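Local structure of ferritin heavy chain (Trichoplusia ni, 1Z6O) at residues T16-C21 with S134-Y139; N52-A57 with K185-D190. The protein stores iron in soluble, non-toxic form as the heavy chain of a secreted 24-subunit ferritin, the chain responsible for oxidising and taking up ferrous iron. All blocks are in the same frame, centred on the assembly; numbering follows the deposited sequence.

Interaction 1 of 2, residues T16-C21 with S134-Y139; sequences TMHRSC and SEFNDY
The H18 ring carries F136 CB over the centre of one face, a CH-pi contact 3.5 Å from the ring centroid, while T16 O and E135 OE1 lie at its edge. The phenyl ring of F136 runs almost parallel to the imidazole, planes 5° apart, but is slid so far that the two barely overlap; T16 O sits over one face of F136, and D138 OD2 at its edge. Flat, polar-edged histidine suits this place: H18 ND1 donates in its ring plane to T16 O at 3.1 Å, which helps to fix the ring's rotation and leaves a face for the phenylalanine. With CG anti to the backbone N (chi1 -170°), F136 reaches back until its CZ touches T16 OG1 at 3.6 Å; that hydroxyl is hydrogen-bonded to R81. A serine in place of H18 would probably leave F136 CB without its aromatic cover and T16 O without this donor. One water accepts from H18 N and donates to D138 OD2, joining two N-cap residues; D138 OD1 pairs with R81. C21 is disulfide-bonded to C130. This is one end of the ferritin four-helix bundle, where the residues leading into helix 19-47, with its first turn, pack on the connection between helices 105-132 and 139-168.

Interaction 2 of 2, residues N52-A57 with K185-D190; sequences NRPGFA and KLLGID
L186 and L187 reach toward the first turn of helix 54-80 and straddle G55, one passing on to F56 and the other to P54. L186 approaches F56 obliquely and sets its CD1 methyl squarely over the centre of the ring, 3.8 Å from the centroid and only 5° off the normal, a CH-pi contact. The same methyl lies 3.8 Å from F56 N, and so rests on backbone and ring together. In L186 the CG stands anti to the carbonyl carbon (chi1 -69°), which carries the branch forward over the phenyl face. L187 crosses P54 at about a right angle, its CD1 4.0 Å from P54 CG, while its own CG presses on G55 CA at 3.6 Å. Glycine suits the middle position because a beta carbon there would point at the leucines and come tightly against L186 CB; without it, the CA atoms of G55 and L186 approach to 5.0 Å. Proline fits a helix's first turn, where its missing N-H costs no helical bond. Past L187, G188 takes positive phi in a Schellman motif that ends helix 175-186. Between the two segments the contact is apolar packing and one CH-pi contact, so it depends on shape, while a hydrogen bond from F56 N to D183 and a salt bridge from R53 NE to E179 add polar ties between the same two helix ends.

From the N terminus, the chain enters helix 19-47 through 16-21, then turns through 52-57 into helix 54-80. Helix 105-132 follows, and at 134-139 interaction 1 closes its loop, bringing the chain back to the beginning of the first helix. Helix 139-168 then leads away to the short helix 175-186, whose end, at 185-190, closes interaction 2 on the start of helix 54-80. The two closures therefore cross rather than nest. They lie on opposite sides of the chain's centre, their own centres 45 Å apart, with interaction 1 tying an inter-helix connection to the first helix and interaction 2 fastening the C-terminal helix to the second.

Interaction 1 of 2, residues T16-C21 with S134-Y139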
loop_
_atom_site.group_PDB
_atom_site.type_symbol
_atom_site.label_atom_id
_atom_site.label_comp_id
_atom_site.label_asym_id
_atom_site.label_seq_id
_atom_site.Cartn_x
_atom_site.Cartn_y
_atom_site.Cartn_z
ATOM N N THR M 16 16.216 55.362 -10.550
ATOM C CA THR M 16 15.922 56.572 -9.786
ATOM C C THR M 16 16.562 56.833 -8.429
ATOM O O THR M 16 16.286 57.861 -7.827
ATOM C CB THR M 16 14.410 56.647 -9.565
ATOM O OG1 THR M 16 13.997 55.458 -8.875
ATOM C CG2 THR M 16 13.656 56.710 -10.902
ATOM N N MET M 17 17.384 55.928 -7.915
ATOM C CA MET M 17 17.962 56.189 -6.601
ATOM C C MET M 17 18.814 57.454 -6.613
ATOM O O MET M 17 19.485 57.750 -7.602
ATOM C CB MET M 17 18.829 55.013 -6.141
ATOM C CG MET M 17 18.014 53.789 -5.709
ATOM S SD MET M 17 19.079 52.529 -4.956
ATOM C CE MET M 17 19.634 53.397 -3.477
ATOM N N HIS M 18 18.778 58.203 -5.518
ATOM C CA HIS M 18 19.595 59.412 -5.431
ATOM C C HIS M 18 20.876 59.134 -4.670
ATOM O O HIS M 18 20.985 58.148 -3.927
ATOM C CB HIS M 18 18.797 60.566 -4.816
ATOM C CG HIS M 18 17.922 61.260 -5.812
ATOM N ND1 HIS M 18 17.069 60.575 -6.656
ATOM C CD2 HIS M 18 17.800 62.571 -6.138
ATOM C CE1 HIS M 18 16.464 61.434 -7.460
ATOM N NE2 HIS M 18 16.890 62.650 -7.166
ATOM N N ARG M 19 21.852 60.013 -4.861
ATOM C CA ARG M 19 23.179 59.850 -4.286
ATOM C C ARG M 19 23.337 59.660 -2.789
ATOM O O ARG M 19 24.073 58.776 -2.351
ATOM C CB ARG M 19 24.074 61.015 -4.748
ATOM C CG ARG M 19 25.454 61.047 -4.095
ATOM C CD ARG M 19 26.426 61.928 -4.887
ATOM N NE ARG M 19 27.018 61.186 -6.002
ATOM C CZ ARG M 19 28.026 60.320 -5.883
ATOM N NH1 ARG M 19 28.580 60.085 -4.696
ATOM N NH2 ARG M 19 28.473 59.672 -6.953
ATOM N N SER M 20 22.680 60.484 -1.990
ATOM C CA SER M 20 22.846 60.348 -0.550
ATOM C C SER M 20 22.367 58.966 -0.072
ATOM O O SER M 20 23.029 58.292 0.721
ATOM C CB SER M 20 22.078 61.464 0.160
ATOM O OG SER M 20 22.119 61.268 1.560
ATOM N N CYS M 21 21.213 58.551 -0.564
ATOM C CA CYS M 21 20.652 57.251 -0.203
ATOM C C CYS M 21 21.573 56.124 -0.704
ATOM O O CYS M 21 21.905 55.196 0.035
ATOM C CB CYS M 21 19.256 57.138 -0.817
ATOM S SG CYS M 21 18.426 55.542 -0.541
ATOM N N SER M 134 15.532 65.883 0.152
ATOM C CA SER M 134 14.524 66.824 -0.341
ATOM C C SER M 134 14.104 66.601 -1.792
ATOM O O SER M 134 12.995 66.964 -2.184
ATOM C CB SER M 134 15.015 68.270 -0.159
ATOM O OG SER M 134 16.245 68.483 -0.836
ATOM N N GLU M 135 14.971 65.989 -2.589
ATOM C CA GLU M 135 14.641 65.760 -3.991
ATOM C C GLU M 135 13.945 64.434 -4.293
ATOM O O GLU M 135 13.305 64.300 -5.336
ATOM C CB GLU M 135 15.909 65.823 -4.840
ATOM C CG GLU M 135 16.648 67.143 -4.778
ATOM C CD GLU M 135 17.974 67.083 -5.511
ATOM O OE1 GLU M 135 18.843 66.278 -5.106
ATOM O OE2 GLU M 135 18.145 67.836 -6.496
ATOM N N PHE M 136 14.055 63.456 -3.399
ATOM C CA PHE M 136 13.464 62.147 -3.694
ATOM C C PHE M 136 13.325 61.305 -2.429
ATOM O O PHE M 136 14.323 60.935 -1.817
ATOM C CB PHE M 136 14.382 61.417 -4.691
ATOM C CG PHE M 136 13.798 60.147 -5.269
ATOM C CD1 PHE M 136 12.963 60.191 -6.385
ATOM C CD2 PHE M 136 14.113 58.905 -4.711
ATOM C CE1 PHE M 136 12.445 59.010 -6.950
ATOM C CE2 PHE M 136 13.604 57.715 -5.263
ATOM C CZ PHE M 136 12.767 57.767 -6.385
ATOM N N ASN M 137 12.088 61.029 -2.037
ATOM C CA ASN M 137 11.810 60.196 -0.867
ATOM C C ASN M 137 11.745 58.775 -1.452
ATOM O O ASN M 137 10.831 58.461 -2.217
ATOM C CB ASN M 137 10.448 60.584 -0.276
ATOM C CG ASN M 137 10.084 59.765 0.957
ATOM O OD1 ASN M 137 10.524 58.617 1.114
ATOM N ND2 ASN M 137 9.259 60.342 1.829
ATOM N N ASP M 138 12.706 57.922 -1.120
ATOM C CA ASP M 138 12.694 56.573 -1.691
ATOM C C ASP M 138 11.779 55.657 -0.880
ATOM O O ASP M 138 12.243 54.841 -0.075
ATOM C CB ASP M 138 14.110 56.009 -1.730
ATOM C CG ASP M 138 14.281 54.984 -2.833
ATOM O OD1 ASP M 138 13.413 54.081 -2.943
ATOM O OD2 ASP M 138 15.266 55.089 -3.592
ATOM N N TYR M 139 10.474 55.780 -1.114
ATOM C CA TYR M 139 9.492 55.011 -0.353
ATOM C C TYR M 139 9.758 53.513 -0.273
ATOM O O TYR M 139 9.685 52.915 0.802
ATOM C CB TYR M 139 8.088 55.204 -0.941
ATOM C CG TYR M 139 7.635 56.649 -0.976
ATOM C CD1 TYR M 139 7.491 57.322 -2.190
ATOM C CD2 TYR M 139 7.338 57.334 0.203
ATOM C CE1 TYR M 139 7.057 58.649 -2.232
ATOM C CE2 TYR M 139 6.902 58.668 0.173
ATOM C CZ TYR M 139 6.764 59.310 -1.051
ATOM O OH TYR M 139 6.308 60.606 -1.096
HETATM O O HOH W 1 17.140 57.173 -3.462
#

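Interaction 2 of 2, residues N52-A57 with K185-D190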
loop_
_atom_site.group_PDB
_atom_site.type_symbol
_atom_site.label_atom_id
_atom_site.label_comp_id
_atom_site.label_asym_id
_atom_site.label_seq_id
_atom_site.Cartn_x
_atom_site.Cartn_y
_atom_site.Cartn_z
ATOM N N ASN M 52 37.015 25.742 24.177
ATOM C CA ASN M 52 36.109 24.623 23.974
ATOM C C ASN M 52 34.624 24.848 24.269
ATOM O O ASN M 52 34.037 24.149 25.098
ATOM C CB ASN M 52 36.632 23.416 24.798
ATOM C CG ASN M 52 36.074 22.094 24.317
ATOM O OD1 ASN M 52 36.069 21.820 23.117
ATOM N ND2 ASN M 52 35.608 21.257 25.247
ATOM N N ARG M 53 34.016 25.807 23.579
ATOM C CA ARG M 53 32.587 26.083 23.737
ATOM C C ARG M 53 32.003 25.954 22.326
ATOM O O ARG M 53 31.761 26.954 21.644
ATOM C CB ARG M 53 32.386 27.499 24.290
ATOM C CG ARG M 53 32.930 27.683 25.716
ATOM C CD ARG M 53 32.163 26.806 26.710
ATOM N NE ARG M 53 32.581 27.030 28.099
ATOM C CZ ARG M 53 32.979 26.065 28.928
ATOM N NH1 ARG M 53 33.023 24.807 28.510
ATOM N NH2 ARG M 53 33.315 26.353 30.180
ATOM N N PRO M 54 31.791 24.712 21.865
ATOM C CA PRO M 54 31.248 24.473 20.519
ATOM C C PRO M 54 29.882 25.090 20.250
ATOM O O PRO M 54 29.562 25.414 19.101
ATOM C CB PRO M 54 31.247 22.938 20.404
ATOM C CG PRO M 54 31.060 22.492 21.852
ATOM C CD PRO M 54 31.985 23.442 22.596
ATOM N N GLY M 55 29.076 25.242 21.297
ATOM C CA GLY M 55 27.765 25.856 21.131
ATOM C C GLY M 55 27.940 27.320 20.751
ATOM O O GLY M 55 27.299 27.813 19.816
ATOM N N PHE M 56 28.800 28.028 21.478
ATOM C CA PHE M 56 29.069 29.433 21.160
ATOM C C PHE M 56 29.759 29.548 19.805
ATOM O O PHE M 56 29.465 30.456 19.034
ATOM C CB PHE M 56 29.963 30.083 22.223
ATOM C CG PHE M 56 29.212 30.533 23.445
ATOM C CD1 PHE M 56 29.142 29.728 24.575
ATOM C CD2 PHE M 56 28.559 31.762 23.453
ATOM C CE1 PHE M 56 28.425 30.146 25.710
ATOM C CE2 PHE M 56 27.842 32.190 24.579
ATOM C CZ PHE M 56 27.778 31.381 25.707
ATOM N N ALA M 57 30.685 28.637 19.510
ATOM C CA ALA M 57 31.379 28.696 18.222
ATOM C C ALA M 57 30.375 28.621 17.077
ATOM O O ALA M 57 30.425 29.423 16.145
ATOM C CB ALA M 57 32.397 27.548 18.099
ATOM N N LYS M 185 23.269 23.759 25.716
ATOM C CA LYS M 185 21.884 24.110 25.369
ATOM C C LYS M 185 21.875 24.819 24.001
ATOM O O LYS M 185 20.922 24.682 23.238
ATOM C CB LYS M 185 21.269 25.049 26.408
ATOM C CG LYS M 185 21.046 24.440 27.778
ATOM C CD LYS M 185 19.816 23.587 27.796
ATOM C CE LYS M 185 19.456 23.171 29.218
ATOM N NZ LYS M 185 18.138 22.463 29.190
ATOM N N LEU M 186 22.920 25.584 23.685
ATOM C CA LEU M 186 22.970 26.250 22.378
ATOM C C LEU M 186 23.005 25.200 21.270
ATOM O O LEU M 186 22.585 25.465 20.150
ATOM C CB LEU M 186 24.201 27.160 22.249
ATOM C CG LEU M 186 24.198 28.420 23.131
ATOM C CD1 LEU M 186 25.554 29.126 23.027
ATOM C CD2 LEU M 186 23.061 29.356 22.700
ATOM N N LEU M 187 23.515 24.012 21.584
ATOM C CA LEU M 187 23.577 22.924 20.605
ATOM C C LEU M 187 22.319 22.061 20.667
ATOM O O LEU M 187 22.215 21.068 19.953
ATOM C CB LEU M 187 24.788 22.024 20.876
ATOM C CG LEU M 187 26.172 22.637 20.704
ATOM C CD1 LEU M 187 27.222 21.665 21.223
ATOM C CD2 LEU M 187 26.409 22.965 19.228
ATOM N N GLY M 188 21.379 22.423 21.530
ATOM C CA GLY M 188 20.159 21.640 21.655
ATOM C C GLY M 188 20.363 20.399 22.511
ATOM O O GLY M 188 19.586 19.450 22.442
ATOM N N ILE M 189 21.407 20.406 23.332
ATOM C CA ILE M 189 21.706 19.267 24.191
ATOM C C ILE M 189 21.380 19.573 25.649
ATOM O O ILE M 189 21.949 20.493 26.240
ATOM C CB ILE M 189 23.205 18.885 24.096
ATOM C CG1 ILE M 189 23.547 18.478 22.661
ATOM C CG2 ILE M 189 23.528 17.746 25.064
ATOM C CD1 ILE M 189 25.036 18.239 22.432
ATOM N N ASP M 190 20.449 18.816 26.220
ATOM C CA ASP M 190 20.085 18.980 27.624
ATOM C C ASP M 190 20.923 17.931 28.329
ATOM O O ASP M 190 20.729 16.736 28.109
ATOM C CB ASP M 190 18.608 18.658 27.864
ATOM C CG ASP M 190 17.675 19.538 27.062
ATOM O OD1 ASP M 190 17.840 20.779 27.096
ATOM O OD2 ASP M 190 16.768 18.984 26.407
#